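Local coordinates for ubiquitin-conjugating enzyme-like protein (Leishmania mexicana, PDB 6ZM3), which probably acts as a ubiquitin E2 variant, a UBC-fold protein that works beside a ubiquitin-conjugating enzyme in building ubiquitin chains, at residues B[25-30]-B[112-117]; B[64-69]-B[75-80]. All blocks are in the same frame, centred on the assembly; numbering follows the deposited sequence. Where two conformers were deposited one is given.

Helix 113-125 ties the two contacts together. In contact 1 its first turns meet the end of the loop that leads into strand 30-34, at one edge of the four-stranded antiparallel sheet; contact 2 is the hairpin of strands 61-67 and 78-81, at the other edge. Although the centres lie about 15 Å apart, the two touch: Met113 SD reaches Cys68 SG at 3.5 Å, Cys116 CB reaches Ile79 CD1 at 3.6 Å, and Cys116 SG lies 4.0 Å from Pro77 CG. Along the chain, contact 2 is nested within the loop that contact 1 closes. Both are packing within the fold, and no other protein chain of the assembly touches contact 2.

Contact 1 of 2, residues B[25-30]-B[112-117]; sequences GSNQNV and TMELCL
Val30 presses against Leu117 where the first strand of the UBC-fold sheet begins beside helix 113-125. This is the tight side of the contact: Val30 CG1 lies 3.3 Å from Leu117 CB, closer than carbon atoms usually pack, and the two side chains pass at a slant. With CG1 anti to the backbone N (chi1 153°), that branch meets Leu117 CB and also comes within 3.8 Å of Glu114 O on the helix backbone. The other branch, CG2, rests by the last carbonyl of the segment, 3.7 Å from Leu117 O. Ile49 of strand 44-50 touches both side chains, so the pair belongs to the hydrophobic layer between sheet and helix.

On the partly exposed side the fit slackens. Asn27 and Glu114 reach for each other from opposite directions, Glu114 on a fully extended chain, yet Asn27 ND2 stays 3.6 Å from Glu114 OE2 and the amide and carboxylate planes are turned 61° apart. The amide is gripped by its own loop instead. Asn27 OD1 closes an Asx turn by accepting from Asn29 N at 3.0 Å and takes a second bond from Val30 N at 3.1 Å, which fixes the loop just ahead of the strand. On the helix side, Thr112 is the N-cap: its OG1 accepts from Leu115 N at 3.2 Å.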
loop_
_atom_site.group_PDB
_atom_site.type_symbol
_atom_site.label_atom_id
_atom_site.label_comp_id
_atom_site.label_asym_id
_atom_site.label_seq_id
_atom_site.Cartn_x
_atom_site.Cartn_y
_atom_site.Cartn_z
ATOM N N GLY B 25 4.478 -1.535 -20.573
ATOM C CA GLY B 25 5.110 -1.623 -19.264
ATOM C C GLY B 25 6.385 -0.776 -19.167
ATOM O O GLY B 25 7.128 -0.873 -18.180
ATOM N N SER B 26 6.618 0.053 -20.196
ATOM C CA SER B 26 7.798 0.900 -20.296
ATOM C C SER B 26 7.768 1.984 -19.224
ATOM O O SER B 26 8.633 2.009 -18.353
ATOM C CB SER B 26 7.924 1.507 -21.674
ATOM O OG SER B 26 8.790 2.631 -21.649
ATOM N N ASN B 27 6.771 2.874 -19.307
ATOM C CA ASN B 27 6.601 3.935 -18.328
ATOM C C ASN B 27 6.292 3.269 -17.000
ATOM O O ASN B 27 5.202 2.745 -16.810
ATOM C CB ASN B 27 5.426 4.854 -18.674
ATOM C CG ASN B 27 5.251 5.997 -17.696
ATOM O OD1 ASN B 27 5.556 5.871 -16.509
ATOM N ND2 ASN B 27 4.773 7.128 -18.191
ATOM N N GLN B 28 7.289 3.210 -16.120
ATOM C CA GLN B 28 7.045 2.658 -14.800
ATOM C C GLN B 28 7.384 3.725 -13.769
ATOM O O GLN B 28 8.130 3.474 -12.825
ATOM C CB GLN B 28 7.773 1.323 -14.591
ATOM C CG GLN B 28 9.213 1.309 -15.089
ATOM C CD GLN B 28 10.091 0.365 -14.301
ATOM O OE1 GLN B 28 9.841 -0.840 -14.225
ATOM N NE2 GLN B 28 11.136 0.916 -13.701
ATOM N N ASN B 29 6.842 4.929 -13.982
ATOM C CA ASN B 29 6.913 5.936 -12.935
ATOM C C ASN B 29 5.530 6.539 -12.672
ATOM O O ASN B 29 5.333 7.235 -11.670
ATOM C CB ASN B 29 8.157 6.816 -13.097
ATOM C CG ASN B 29 8.059 7.708 -14.318
ATOM O OD1 ASN B 29 7.025 8.328 -14.548
ATOM N ND2 ASN B 29 9.108 7.781 -15.115
ATOM N N VAL B 30 4.576 6.262 -13.568
ATOM C CA VAL B 30 3.185 6.656 -13.384
ATOM C C VAL B 30 2.247 5.537 -13.859
ATOM O O VAL B 30 2.546 4.827 -14.825
ATOM C CB VAL B 30 2.927 8.001 -14.093
ATOM C CG1 VAL B 30 1.495 8.190 -14.535
ATOM C CG2 VAL B 30 3.389 9.202 -13.286
ATOM N N THR B 112 -5.310 13.145 -20.827
ATOM C CA THR B 112 -5.758 11.864 -20.276
ATOM C C THR B 112 -5.381 11.758 -18.801
ATOM O O THR B 112 -4.505 12.497 -18.335
ATOM C CB THR B 112 -5.115 10.706 -21.035
ATOM O OG1 THR B 112 -3.715 10.809 -20.823
ATOM C CG2 THR B 112 -5.377 10.788 -22.526
ATOM N N MET B 113 -6.002 10.805 -18.084
ATOM C CA MET B 113 -5.637 10.583 -16.685
ATOM C C MET B 113 -4.150 10.271 -16.541
ATOM O O MET B 113 -3.509 10.754 -15.608
ATOM C CB MET B 113 -6.473 9.478 -16.039
ATOM C CG MET B 113 -7.909 9.859 -15.867
ATOM S SD MET B 113 -8.849 8.500 -15.164
ATOM C CE MET B 113 -9.426 7.691 -16.655
ATOM N N GLU B 114 -3.575 9.489 -17.469
ATOM C CA GLU B 114 -2.155 9.217 -17.404
ATOM C C GLU B 114 -1.299 10.492 -17.533
ATOM O O GLU B 114 -0.280 10.651 -16.838
ATOM C CB GLU B 114 -1.785 8.136 -18.425
ATOM C CG GLU B 114 -0.313 7.810 -18.385
ATOM C CD GLU B 114 0.219 6.798 -19.386
ATOM O OE1 GLU B 114 -0.588 6.232 -20.159
ATOM O OE2 GLU B 114 1.452 6.576 -19.374
ATOM N N LEU B 115 -1.674 11.380 -18.463
ATOM C CA LEU B 115 -0.951 12.642 -18.606
ATOM C C LEU B 115 -1.111 13.507 -17.343
ATOM O O LEU B 115 -0.145 14.137 -16.916
ATOM C CB LEU B 115 -1.389 13.349 -19.901
ATOM C CG LEU B 115 -0.618 14.617 -20.306
ATOM C CD1 LEU B 115 0.895 14.408 -20.353
ATOM C CD2 LEU B 115 -1.120 15.122 -21.647
ATOM N N CYS B 116 -2.297 13.519 -16.730
ATOM C CA CYS B 116 -2.496 14.250 -15.471
ATOM C C CYS B 116 -1.479 13.796 -14.431
ATOM O O CYS B 116 -0.838 14.634 -13.780
ATOM C CB CYS B 116 -3.895 14.117 -14.863
ATOM S SG CYS B 116 -5.245 14.896 -15.782
ATOM N N LEU B 117 -1.299 12.470 -14.310
ATOM C CA LEU B 117 -0.338 11.940 -13.356
ATOM C C LEU B 117 1.111 12.259 -13.738
ATOM O O LEU B 117 1.913 12.588 -12.850
ATOM C CB LEU B 117 -0.563 10.435 -13.142
ATOM C CG LEU B 117 -1.906 9.982 -12.571
ATOM C CD1 LEU B 117 -1.814 8.514 -12.107
ATOM C CD2 LEU B 117 -2.368 10.843 -11.398
#

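Contact 2 of 2, residues B[64-69]-B[75-80]; sequences LEIYCD and VPPHIR
Glu65 and Arg80 project from the same face of the sheet and run side by side, joined by a salt bridge. Arg80 bends at chi3 (35°), which brings NH2 back over the neighbouring strand to within 2.9 Å of Glu65 OE2. The two planar groups are not coplanar: the oxygen sits at the guanidinium edge, in its plane, while NH2 approaches the carboxylate from well above its plane. Glu65 OE1 is held by Arg35, so the carboxylate bridges two arginines.

Further along this face Tyr67 and His78 also point the same way. Their rings meet rim to rim with planes 30° apart, Tyr67 CD2 touching His78 CD2 at 3.4 Å; Tyr67 stacks on Tyr44 as well. In the conformer given, Asp69 OD2 lies at the imidazole edge, 3.8 Å from His78 NE2, too loose to count on.

The reverse face is apolar and is covered by helix 113-125. The Leu64 and Ile79 side chains pass at a slant, with Leu64 CD2 3.6 Å from Ile79 CG2, and Ile66 lies alongside Pro77, its CG2 3.6 Å from Pro77 CB, with Met113 packed on Ile66.

Between the faces the backbones pair in both directions at Glu65-Arg80 and at Tyr67-His78, with Tyr67 N to His78 O at 2.8 Å; Ile66-Ile79 is the non-hydrogen-bonded pair between them. This is the antiparallel beta hairpin of the UBC fold, whose returning strand follows the Pro76-Pro77 end of the family's YPxxPP motif.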
loop_
_atom_site.group_PDB
_atom_site.type_symbol
_atom_site.label_atom_id
_atom_site.label_comp_id
_atom_site.label_asym_id
_atom_site.label_seq_id
_atom_site.Cartn_x
_atom_site.Cartn_y
_atom_site.Cartn_z
ATOM N N LEU B 64 -3.197 7.597 -5.537
ATOM C CA LEU B 64 -4.228 8.588 -5.819
ATOM C C LEU B 64 -5.543 7.903 -6.166
ATOM O O LEU B 64 -5.566 6.756 -6.631
ATOM C CB LEU B 64 -3.750 9.437 -7.005
ATOM C CG LEU B 64 -2.439 10.184 -6.796
ATOM C CD1 LEU B 64 -1.250 9.406 -7.389
ATOM C CD2 LEU B 64 -2.550 11.582 -7.439
ATOM N N GLU B 65 -6.650 8.624 -5.992
ATOM C CA GLU B 65 -7.923 8.174 -6.500
ATOM C C GLU B 65 -8.367 9.184 -7.552
ATOM O O GLU B 65 -8.135 10.392 -7.358
ATOM C CB GLU B 65 -8.955 8.186 -5.382
ATOM C CG GLU B 65 -10.308 7.660 -5.817
ATOM C CD GLU B 65 -11.130 7.196 -4.625
ATOM O OE1 GLU B 65 -11.096 5.963 -4.298
ATOM O OE2 GLU B 65 -11.777 8.067 -4.017
ATOM N N ILE B 66 -8.950 8.657 -8.643
ATOM C CA ILE B 66 -9.465 9.456 -9.745
ATOM C C ILE B 66 -10.947 9.166 -9.934
ATOM O O ILE B 66 -11.377 8.014 -10.070
ATOM C CB ILE B 66 -8.641 9.288 -11.039
ATOM C CG1 ILE B 66 -7.153 9.458 -10.720
ATOM C CG2 ILE B 66 -9.130 10.313 -12.080
ATOM C CD1 ILE B 66 -6.153 9.018 -11.790
ATOM N N TYR B 67 -11.729 10.246 -9.962
ATOM C CA TYR B 67 -13.146 10.172 -10.242
ATOM C C TYR B 67 -13.421 10.875 -11.568
ATOM O O TYR B 67 -13.109 12.049 -11.688
ATOM C CB TYR B 67 -13.909 10.904 -9.143
ATOM C CG TYR B 67 -15.408 10.930 -9.277
ATOM C CD1 TYR B 67 -16.118 9.813 -9.682
ATOM C CD2 TYR B 67 -16.128 12.074 -8.959
ATOM C CE1 TYR B 67 -17.493 9.815 -9.782
ATOM C CE2 TYR B 67 -17.513 12.095 -9.056
ATOM C CZ TYR B 67 -18.197 10.967 -9.474
ATOM O OH TYR B 67 -19.552 10.957 -9.580
ATOM N N CYS B 68 -13.954 10.137 -12.551
ATOM C CA CYS B 68 -14.454 10.727 -13.791
ATOM C C CYS B 68 -15.982 10.796 -13.744
ATOM O O CYS B 68 -16.676 9.790 -13.882
ATOM C CB CYS B 68 -13.946 9.963 -15.019
ATOM S SG CYS B 68 -12.155 9.740 -15.101
ATOM N N ASP B 69 -16.526 12.001 -13.510
ATOM C CA ASP B 69 -17.962 12.151 -13.325
ATOM C C ASP B 69 -18.679 12.215 -14.677
ATOM O O ASP B 69 -18.068 11.990 -15.719
ATOM C CB ASP B 69 -18.284 13.329 -12.398
ATOM C CG ASP B 69 -18.018 14.700 -12.996
ATOM O OD1 ASP B 69 -17.123 14.821 -13.909
ATOM O OD2 ASP B 69 -18.690 15.653 -12.525
ATOM N N VAL B 75 -15.059 18.451 -18.501
ATOM C CA VAL B 75 -14.420 19.063 -17.341
ATOM C C VAL B 75 -13.359 18.097 -16.807
ATOM O O VAL B 75 -13.391 16.906 -17.118
ATOM C CB VAL B 75 -15.461 19.427 -16.267
ATOM C CG1 VAL B 75 -16.523 20.371 -16.803
ATOM C CG2 VAL B 75 -16.104 18.192 -15.660
ATOM N N PRO B 76 -12.359 18.545 -16.008
ATOM C CA PRO B 76 -11.252 17.665 -15.633
ATOM C C PRO B 76 -11.700 16.521 -14.717
ATOM O O PRO B 76 -12.772 16.581 -14.115
ATOM C CB PRO B 76 -10.263 18.617 -14.921
ATOM C CG PRO B 76 -10.718 20.015 -15.329
ATOM C CD PRO B 76 -12.223 19.894 -15.432
ATOM N N PRO B 77 -10.890 15.441 -14.575
ATOM C CA PRO B 77 -11.168 14.421 -13.574
ATOM C C PRO B 77 -10.894 15.012 -12.190
ATOM O O PRO B 77 -10.090 15.940 -12.047
ATOM C CB PRO B 77 -10.104 13.347 -13.844
ATOM C CG PRO B 77 -8.972 14.041 -14.577
ATOM C CD PRO B 77 -9.621 15.214 -15.275
ATOM N N HIS B 78 -11.542 14.441 -11.178
ATOM C CA HIS B 78 -11.272 14.789 -9.787
ATOM C C HIS B 78 -10.187 13.859 -9.275
ATOM O O HIS B 78 -10.410 12.650 -9.269
ATOM C CB HIS B 78 -12.564 14.663 -8.972
ATOM C CG HIS B 78 -13.691 15.435 -9.573
ATOM N ND1 HIS B 78 -13.685 16.814 -9.649
ATOM C CD2 HIS B 78 -14.852 15.035 -10.141
ATOM C CE1 HIS B 78 -14.794 17.228 -10.216
ATOM N NE2 HIS B 78 -15.528 16.157 -10.530
ATOM N N ILE B 79 -9.028 14.427 -8.925
ATOM C CA ILE B 79 -7.861 13.689 -8.474
ATOM C C ILE B 79 -7.617 14.064 -7.009
ATOM O O ILE B 79 -7.525 15.247 -6.670
ATOM C CB ILE B 79 -6.639 13.968 -9.379
ATOM C CG1 ILE B 79 -6.958 13.771 -10.873
ATOM C CG2 ILE B 79 -5.398 13.179 -8.958
ATOM C CD1 ILE B 79 -5.708 13.661 -11.755
ATOM N N ARG B 80 -7.508 13.041 -6.150
ATOM C CA ARG B 80 -7.169 13.213 -4.741
ATOM C C ARG B 80 -5.945 12.343 -4.456
ATOM O O ARG B 80 -5.937 11.152 -4.798
ATOM C CB ARG B 80 -8.302 12.628 -3.894
ATOM C CG ARG B 80 -8.509 13.262 -2.526
ATOM C CD ARG B 80 -9.816 12.835 -1.870
ATOM N NE ARG B 80 -10.185 11.444 -2.154
ATOM C CZ ARG B 80 -10.038 10.410 -1.309
ATOM N NH1 ARG B 80 -9.538 10.596 -0.098
ATOM N NH2 ARG B 80 -10.415 9.189 -1.666
#